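Local structure of protein argonaute (Marinitoga piezophila, 5I4A) at residues E441-I446 with I599-L604; A465-G470 with I504-V509. The protein cleaves complementary single-stranded DNA, guided by short RNAs with a 5'-hydroxyl end, and may defend the cell against mobile genetic elements. All blocks are in the same frame, centred on the assembly; numbering follows the deposited sequence.

Both contacts lie in the PIWI domain, their centres 12 Å apart, and interaction 2 is nested in the chain loop closed by interaction 1. They share one sheet: strands 443-452 and 458-466 are antiparallel neighbours, and Tyr445 O lies 2.8 Å from Val466 N in a probable backbone hydrogen bond. Glu441 of segment 441-446 also packs against interaction 2, its CD 3.6 Å from Phe507 CE1. Neither contact is part of the active site, although strand 443-452 runs on to Asp449, which is probably catalytic. The nearest atoms of the bound nucleic acid are about 15 Å from interaction 1 and about 14 Å from interaction 2.

Interaction 1. Residues E441-I446 with I599-L604; sequences EKNLYI and IEQIYL
Tyr445 and Gln601 meet through their polar ends, reaching from strand 443-452 and helix 595-605 across backbones whose nearest CA atoms, those of Tyr445 and Ile602, are 8.9 Å apart. The phenol OH of Tyr445 donates a hydrogen bond to Gln601 OE1 at 2.6 Å. The oxygen lies at the ring edge, near the ring plane, whereas the amide stands almost perpendicular to it (86° between planes), and the hydroxyl comes from above the carbonyl plane, not on a lone pair. Gln601 spans the gap because its chain is extended beyond CG, with chi2 at 179°. On the same face of the strand, Asn443 ND2 donates to Tyr445 OH at 3.1 Å. The hydroxyl is thus held from two directions, accepting from one amide and donating to the other. ND2 is also 3.4 Å from Gln601 OE1, but at an angle too poor for a bond; its other hydrogen-bond partner is Tyr593 OH, while Asn443 OD1 accepts from Asn513 ND2. These three buried residues form the close part of the contact, and Phe515 touches all of them. Toward the chain-start end of the strand, the contact gives way to solvent: the side chain of exposed Lys442 comes no nearer than 7.0 Å to any atom of 599-604. Leu444 and Ile446 face the other way, onto Tyr503 and Tyr496 of helix 485-507. A central strand with a helix on each face of a mixed sheet is the layered pattern of the RNase H fold adopted by the PIWI domain.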
ATOM      1  N   GLU A 441      19.490 -14.520 -12.982  1.00 38.58           N
ATOM      2  CA  GLU A 441      19.025 -15.748 -12.336  1.00 39.26           C
ATOM      3  C   GLU A 441      19.764 -16.022 -11.030  1.00 37.77           C
ATOM      4  O   GLU A 441      19.240 -16.717 -10.152  1.00 31.35           O
ATOM      5  CB  GLU A 441      19.182 -16.937 -13.288  1.00 48.07           C
ATOM      6  CG  GLU A 441      18.697 -18.278 -12.753  1.00 55.11           C
ATOM      7  CD  GLU A 441      18.763 -19.380 -13.797  1.00 65.05           C
ATOM      8  OE1 GLU A 441      19.662 -20.243 -13.708  1.00 69.94           O
ATOM      9  OE2 GLU A 441      17.918 -19.374 -14.716  1.00 64.66           O
ATOM     10  N   LYS A 442      20.975 -15.486 -10.879  1.00 34.46           N
ATOM     11  CA  LYS A 442      21.797 -15.782  -9.712  1.00 37.34           C
ATOM     12  C   LYS A 442      21.289 -15.125  -8.434  1.00 45.31           C
ATOM     13  O   LYS A 442      21.859 -15.371  -7.365  1.00 36.09           O
ATOM     14  CB  LYS A 442      23.236 -15.346  -9.972  1.00 37.44           C
ATOM     15  CG  LYS A 442      23.390 -13.869 -10.294  1.00 44.06           C
ATOM     16  CD  LYS A 442      24.821 -13.555 -10.707  1.00 52.03           C
ATOM     17  CE  LYS A 442      24.936 -12.176 -11.334  1.00 46.68           C
ATOM     18  NZ  LYS A 442      26.308 -11.925 -11.855  1.00 45.38           N
ATOM     19  N   ASN A 443      20.239 -14.313  -8.508  1.00 42.00           N
ATOM     20  CA  ASN A 443      19.769 -13.538  -7.373  1.00 41.92           C
ATOM     21  C   ASN A 443      18.459 -14.103  -6.835  1.00 36.87           C
ATOM     22  O   ASN A 443      17.628 -14.622  -7.584  1.00 31.64           O
ATOM     23  CB  ASN A 443      19.584 -12.071  -7.764  1.00 40.93           C
ATOM     24  CG  ASN A 443      20.831 -11.478  -8.391  1.00 34.10           C
ATOM     25  OD1 ASN A 443      21.944 -11.691  -7.910  1.00 32.06           O
ATOM     26  ND2 ASN A 443      20.651 -10.736  -9.477  1.00 36.09           N
ATOM     27  N   LEU A 444      18.289 -13.993  -5.518  1.00 33.71           N
ATOM     28  CA  LEU A 444      17.087 -14.442  -4.826  1.00 36.87           C
ATOM     29  C   LEU A 444      16.367 -13.212  -4.290  1.00 40.20           C
ATOM     30  O   LEU A 444      16.862 -12.546  -3.372  1.00 34.74           O
ATOM     31  CB  LEU A 444      17.434 -15.419  -3.705  1.00 38.36           C
ATOM     32  CG  LEU A 444      16.290 -15.856  -2.786  1.00 43.15           C
ATOM     33  CD1 LEU A 444      15.174 -16.490  -3.594  1.00 32.16           C
ATOM     34  CD2 LEU A 444      16.795 -16.813  -1.716  1.00 40.65           C
ATOM     35  N   TYR A 445      15.206 -12.912  -4.865  1.00 40.73           N
ATOM     36  CA  TYR A 445      14.436 -11.729  -4.509  1.00 32.80           C
ATOM     37  C   TYR A 445      13.369 -12.115  -3.492  1.00 30.48           C
ATOM     38  O   TYR A 445      12.493 -12.934  -3.784  1.00 34.27           O
ATOM     39  CB  TYR A 445      13.812 -11.103  -5.757  1.00 28.14           C
ATOM     40  CG  TYR A 445      14.843 -10.766  -6.814  1.00 25.40           C
ATOM     41  CD1 TYR A 445      15.678  -9.668  -6.669  1.00 25.39           C
ATOM     42  CD2 TYR A 445      14.990 -11.554  -7.949  1.00 28.35           C
ATOM     43  CE1 TYR A 445      16.627  -9.357  -7.625  1.00 35.80           C
ATOM     44  CE2 TYR A 445      15.939 -11.251  -8.913  1.00 30.63           C
ATOM     45  CZ  TYR A 445      16.752 -10.152  -8.745  1.00 30.06           C
ATOM     46  OH  TYR A 445      17.699  -9.843  -9.695  1.00 31.90           O
ATOM     47  N   ILE A 446      13.448 -11.520  -2.303  1.00 33.30           N
ATOM     48  CA  ILE A 446      12.597 -11.865  -1.172  1.00 35.81           C
ATOM     49  C   ILE A 446      11.895 -10.603  -0.693  1.00 35.61           C
ATOM     50  O   ILE A 446      12.528  -9.550  -0.554  1.00 29.78           O
ATOM     51  CB  ILE A 446      13.419 -12.503  -0.035  1.00 46.46           C
ATOM     52  CG1 ILE A 446      14.002 -13.846  -0.484  1.00 44.81           C
ATOM     53  CG2 ILE A 446      12.573 -12.678   1.217  1.00 48.51           C
ATOM     54  CD1 ILE A 446      14.999 -14.432   0.492  1.00 45.66           C
ATOM     55  N   ILE A 599      18.854  -0.594  -7.495  1.00 28.80           N
ATOM     56  CA  ILE A 599      17.624   0.178  -7.648  1.00 27.55           C
ATOM     57  C   ILE A 599      16.920  -0.191  -8.946  1.00 26.34           C
ATOM     58  O   ILE A 599      15.689  -0.311  -8.993  1.00 19.71           O
ATOM     59  CB  ILE A 599      17.930   1.686  -7.583  1.00 26.16           C
ATOM     60  CG1 ILE A 599      18.596   2.043  -6.252  1.00 30.30           C
ATOM     61  CG2 ILE A 599      16.666   2.498  -7.788  1.00 17.76           C
ATOM     62  CD1 ILE A 599      17.784   1.685  -5.035  1.00 29.65           C
ATOM     63  N   GLU A 600      17.688  -0.383 -10.021  1.00 26.31           N
ATOM     64  CA  GLU A 600      17.085  -0.752 -11.297  1.00 24.35           C
ATOM     65  C   GLU A 600      16.451  -2.135 -11.227  1.00 21.25           C
ATOM     66  O   GLU A 600      15.385  -2.363 -11.810  1.00 16.44           O
ATOM     67  CB  GLU A 600      18.128  -0.690 -12.414  1.00 31.14           C
ATOM     68  CG  GLU A 600      17.577  -1.021 -13.796  1.00 38.41           C
ATOM     69  CD  GLU A 600      18.665  -1.337 -14.795  1.00 54.93           C
ATOM     70  OE1 GLU A 600      18.564  -0.866 -15.950  1.00 55.16           O
ATOM     71  OE2 GLU A 600      19.618  -2.056 -14.422  1.00 66.66           O
ATOM     72  N   GLN A 601      17.085  -3.072 -10.513  1.00 20.29           N
ATOM     73  CA  GLN A 601      16.505  -4.406 -10.392  1.00 28.20           C
ATOM     74  C   GLN A 601      15.229  -4.377  -9.564  1.00 29.37           C
ATOM     75  O   GLN A 601      14.278  -5.109  -9.856  1.00 28.75           O
ATOM     76  CB  GLN A 601      17.517  -5.375  -9.782  1.00 28.45           C
ATOM     77  CG  GLN A 601      18.581  -5.847 -10.751  1.00 27.51           C
ATOM     78  CD  GLN A 601      19.570  -6.788 -10.102  1.00 37.35           C
ATOM     79  OE1 GLN A 601      19.188  -7.695  -9.366  1.00 36.98           O
ATOM     80  NE2 GLN A 601      20.852  -6.568 -10.360  1.00 41.61           N
ATOM     81  N   ILE A 602      15.188  -3.534  -8.530  1.00 28.92           N
ATOM     82  CA  ILE A 602      13.984  -3.423  -7.711  1.00 27.72           C
ATOM     83  C   ILE A 602      12.834  -2.865  -8.538  1.00 30.80           C
ATOM     84  O   ILE A 602      11.688  -3.316  -8.422  1.00 31.17           O
ATOM     85  CB  ILE A 602      14.267  -2.565  -6.464  1.00 26.12           C
ATOM     86  CG1 ILE A 602      15.216  -3.311  -5.519  1.00 23.03           C
ATOM     87  CG2 ILE A 602      12.972  -2.194  -5.754  1.00 30.45           C
ATOM     88  CD1 ILE A 602      15.739  -2.468  -4.399  1.00 31.43           C
ATOM     89  N   TYR A 603      13.123  -1.888  -9.400  1.00 24.71           N
ATOM     90  CA  TYR A 603      12.088  -1.350 -10.275  1.00 24.93           C
ATOM     91  C   TYR A 603      11.628  -2.390 -11.289  1.00 20.15           C
ATOM     92  O   TYR A 603      10.425  -2.531 -11.541  1.00 24.05           O
ATOM     93  CB  TYR A 603      12.593  -0.097 -10.987  1.00 21.70           C
ATOM     94  CG  TYR A 603      11.554   0.535 -11.884  1.00 23.86           C
ATOM     95  CD1 TYR A 603      10.541   1.321 -11.353  1.00 21.90           C
ATOM     96  CD2 TYR A 603      11.581   0.340 -13.256  1.00 23.15           C
ATOM     97  CE1 TYR A 603       9.586   1.898 -12.164  1.00 30.07           C
ATOM     98  CE2 TYR A 603      10.629   0.914 -14.077  1.00 23.74           C
ATOM     99  CZ  TYR A 603       9.636   1.693 -13.526  1.00 29.48           C
ATOM    100  OH  TYR A 603       8.683   2.270 -14.331  1.00 31.21           O
ATOM    101  N   LEU A 604      12.570  -3.121 -11.888  1.00 28.90           N
ATOM    102  CA  LEU A 604      12.197  -4.172 -12.830  1.00 21.02           C
ATOM    103  C   LEU A 604      11.344  -5.238 -12.160  1.00 22.79           C
ATOM    104  O   LEU A 604      10.496  -5.854 -12.815  1.00 20.85           O
ATOM    105  CB  LEU A 604      13.447  -4.805 -13.445  1.00 19.12           C
ATOM    106  CG  LEU A 604      14.313  -3.939 -14.366  1.00 21.45           C
ATOM    107  CD1 LEU A 604      15.675  -4.572 -14.566  1.00 20.36           C
ATOM    108  CD2 LEU A 604      13.630  -3.711 -15.708  1.00 16.77           C
TER

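Interaction 2. Residues A465-G470 with I504-V509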
ATOM      1  N   ALA A 465       9.389 -15.211  -1.935  1.00 35.59           N
ATOM      2  CA  ALA A 465      10.619 -15.253  -2.716  1.00 35.81           C
ATOM      3  C   ALA A 465      10.302 -15.587  -4.167  1.00 30.03           C
ATOM      4  O   ALA A 465       9.449 -16.437  -4.446  1.00 26.17           O
ATOM      5  CB  ALA A 465      11.600 -16.281  -2.142  1.00 27.48           C
ATOM      6  N   VAL A 466      10.986 -14.907  -5.092  1.00 29.91           N
ATOM      7  CA  VAL A 466      10.807 -15.123  -6.524  1.00 25.52           C
ATOM      8  C   VAL A 466      12.171 -15.113  -7.203  1.00 37.12           C
ATOM      9  O   VAL A 466      13.168 -14.651  -6.644  1.00 38.61           O
ATOM     10  CB  VAL A 466       9.893 -14.063  -7.187  1.00 27.35           C
ATOM     11  CG1 VAL A 466       8.585 -13.895  -6.418  1.00 27.49           C
ATOM     12  CG2 VAL A 466      10.623 -12.736  -7.320  1.00 32.35           C
ATOM     13  N   ASP A 467      12.202 -15.619  -8.437  1.00 30.39           N
ATOM     14  CA  ASP A 467      13.416 -15.619  -9.235  1.00 30.21           C
ATOM     15  C   ASP A 467      13.361 -14.491 -10.266  1.00 36.36           C
ATOM     16  O   ASP A 467      12.438 -13.669 -10.278  1.00 38.01           O
ATOM     17  CB  ASP A 467      13.643 -16.997  -9.880  1.00 29.18           C
ATOM     18  CG  ASP A 467      12.583 -17.371 -10.918  1.00 28.60           C
ATOM     19  OD1 ASP A 467      11.867 -16.494 -11.441  1.00 36.70           O
ATOM     20  OD2 ASP A 467      12.486 -18.577 -11.233  1.00 37.49           O
ATOM     21  N   ASN A 468      14.355 -14.461 -11.158  1.00 33.09           N
ATOM     22  CA  ASN A 468      14.468 -13.387 -12.138  1.00 33.95           C
ATOM     23  C   ASN A 468      13.347 -13.407 -13.169  1.00 30.65           C
ATOM     24  O   ASN A 468      13.125 -12.395 -13.842  1.00 28.09           O
ATOM     25  CB  ASN A 468      15.818 -13.476 -12.850  1.00 39.43           C
ATOM     26  CG  ASN A 468      15.896 -14.654 -13.799  1.00 29.78           C
ATOM     27  OD1 ASN A 468      15.793 -15.809 -13.385  1.00 30.66           O
ATOM     28  ND2 ASN A 468      16.082 -14.369 -15.081  1.00 29.70           N
ATOM     29  N   THR A 469      12.646 -14.530 -13.313  1.00 35.08           N
ATOM     30  CA  THR A 469      11.567 -14.661 -14.281  1.00 27.52           C
ATOM     31  C   THR A 469      10.198 -14.356 -13.694  1.00 32.34           C
ATOM     32  O   THR A 469       9.210 -14.340 -14.436  1.00 37.36           O
ATOM     33  CB  THR A 469      11.544 -16.078 -14.864  1.00 39.27           C
ATOM     34  OG1 THR A 469      11.177 -17.008 -13.837  1.00 33.96           O
ATOM     35  CG2 THR A 469      12.913 -16.453 -15.405  1.00 28.71           C
ATOM     36  N   GLY A 470      10.110 -14.120 -12.390  1.00 28.77           N
ATOM     37  CA  GLY A 470       8.832 -13.924 -11.744  1.00 29.79           C
ATOM     38  C   GLY A 470       8.197 -15.181 -11.191  1.00 28.86           C
ATOM     39  O   GLY A 470       7.108 -15.097 -10.610  1.00 26.92           O
ATOM     40  N   ILE A 504      17.820 -23.106  -3.864  1.00 40.57           N
ATOM     41  CA  ILE A 504      18.723 -24.239  -4.052  1.00 50.13           C
ATOM     42  C   ILE A 504      17.957 -25.424  -4.626  1.00 55.02           C
ATOM     43  O   ILE A 504      18.408 -26.084  -5.568  1.00 55.00           O
ATOM     44  CB  ILE A 504      19.402 -24.608  -2.722  1.00 49.54           C
ATOM     45  CG1 ILE A 504      20.069 -23.383  -2.095  1.00 50.77           C
ATOM     46  CG2 ILE A 504      20.405 -25.737  -2.929  1.00 42.27           C
ATOM     47  CD1 ILE A 504      20.382 -23.556  -0.627  1.00 48.48           C
ATOM     48  N   GLU A 505      16.778 -25.696  -4.064  1.00 44.73           N
ATOM     49  CA  GLU A 505      15.937 -26.781  -4.556  1.00 42.95           C
ATOM     50  C   GLU A 505      15.617 -26.606  -6.036  1.00 51.03           C
ATOM     51  O   GLU A 505      15.552 -27.588  -6.784  1.00 54.26           O
ATOM     52  CB  GLU A 505      14.661 -26.848  -3.720  1.00 49.63           C
ATOM     53  CG  GLU A 505      13.662 -27.882  -4.154  1.00 42.58           C
ATOM     54  CD  GLU A 505      12.583 -28.075  -3.116  1.00 48.47           C
ATOM     55  OE1 GLU A 505      12.844 -28.779  -2.118  1.00 60.03           O
ATOM     56  OE2 GLU A 505      11.483 -27.509  -3.281  1.00 62.96           O
ATOM     57  N   LYS A 506      15.439 -25.368  -6.484  1.00 43.02           N
ATOM     58  CA  LYS A 506      15.157 -25.140  -7.895  1.00 45.22           C
ATOM     59  C   LYS A 506      16.414 -25.028  -8.745  1.00 51.95           C
ATOM     60  O   LYS A 506      16.396 -25.425  -9.916  1.00 45.31           O
ATOM     61  CB  LYS A 506      14.318 -23.870  -8.072  1.00 42.41           C
ATOM     62  CG  LYS A 506      13.976 -23.576  -9.534  1.00 38.35           C
ATOM     63  CD  LYS A 506      13.014 -22.425  -9.714  1.00 39.44           C
ATOM     64  CE  LYS A 506      12.500 -22.355 -11.136  1.00 37.55           C
ATOM     65  NZ  LYS A 506      11.553 -21.234 -11.331  1.00 37.24           N
ATOM     66  N   PHE A 507      17.492 -24.453  -8.213  1.00 44.30           N
ATOM     67  CA  PHE A 507      18.655 -24.146  -9.037  1.00 49.81           C
ATOM     68  C   PHE A 507      19.897 -24.947  -8.678  1.00 49.17           C
ATOM     69  O   PHE A 507      20.924 -24.791  -9.348  1.00 56.07           O
ATOM     70  CB  PHE A 507      18.965 -22.640  -8.984  1.00 39.20           C
ATOM     71  CG  PHE A 507      17.891 -21.790  -9.593  1.00 40.04           C
ATOM     72  CD1 PHE A 507      17.613 -21.882 -10.947  1.00 38.34           C
ATOM     73  CD2 PHE A 507      17.140 -20.928  -8.815  1.00 38.79           C
ATOM     74  CE1 PHE A 507      16.617 -21.127 -11.512  1.00 37.95           C
ATOM     75  CE2 PHE A 507      16.142 -20.170  -9.375  1.00 42.32           C
ATOM     76  CZ  PHE A 507      15.879 -20.268 -10.728  1.00 42.10           C
ATOM     77  N   ASN A 508      19.839 -25.794  -7.649  1.00 52.43           N
ATOM     78  CA  ASN A 508      20.938 -26.684  -7.259  1.00 58.16           C
ATOM     79  C   ASN A 508      22.236 -25.931  -6.967  1.00 64.30           C
ATOM     80  O   ASN A 508      23.321 -26.525  -6.959  1.00 66.63           O
ATOM     81  CB  ASN A 508      21.178 -27.767  -8.316  1.00 62.66           C
ATOM     82  CG  ASN A 508      21.835 -29.008  -7.736  1.00 69.46           C
ATOM     83  OD1 ASN A 508      21.441 -29.495  -6.675  1.00 72.75           O
ATOM     84  ND2 ASN A 508      22.859 -29.513  -8.418  1.00 72.98           N
ATOM     85  N   VAL A 509      22.133 -24.625  -6.723  1.00 64.15           N
ATOM     86  CA  VAL A 509      23.242 -23.807  -6.249  1.00 54.11           C
ATOM     87  C   VAL A 509      22.662 -22.748  -5.323  1.00 53.68           C
ATOM     88  O   VAL A 509      21.497 -22.357  -5.450  1.00 53.20           O
ATOM     89  CB  VAL A 509      24.026 -23.142  -7.406  1.00 53.20           C
ATOM     90  CG1 VAL A 509      25.025 -24.112  -8.015  1.00 53.32           C
ATOM     91  CG2 VAL A 509      23.072 -22.618  -8.464  1.00 55.24           C
TER
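Lys506 runs roughly perpendicular to Asp467, its ammonium meeting OD2 almost head-on, in line with the C-O bond. Lys506 NZ donates to Asp467 OD2 at 2.8 Å, a salt bridge made by a fully extended lysine, and it forms a second salt bridge with Asp471. The same lysine lies over the neighbouring ring: its CG sits 3.9 Å above the plane of Phe507, over the centre. Asp467 instead approaches that ring at its edge, OD2 being 3.8 Å from Phe507 CZ and near the ring plane. With CG set between the backbone N and the carbonyl carbon (chi1 66°), the carboxylate also turns back on its own loop. There OD1 accepts from Thr469 N at 2.8 Å, closing an Asx turn, and also from Thr469 OG1; both donors come from the same face of the carboxylate. With an alanine at Asp467, Thr469 would probably lose this acceptor and Lys506 one of its carboxylate partners. Lys506 is exposed, while the Phe507 ring also meets Tyr503 and touches Glu441. The contact thus ties the C-terminal end of helix 485-507 to the type I turn linking antiparallel strands 458-466 and 472-482.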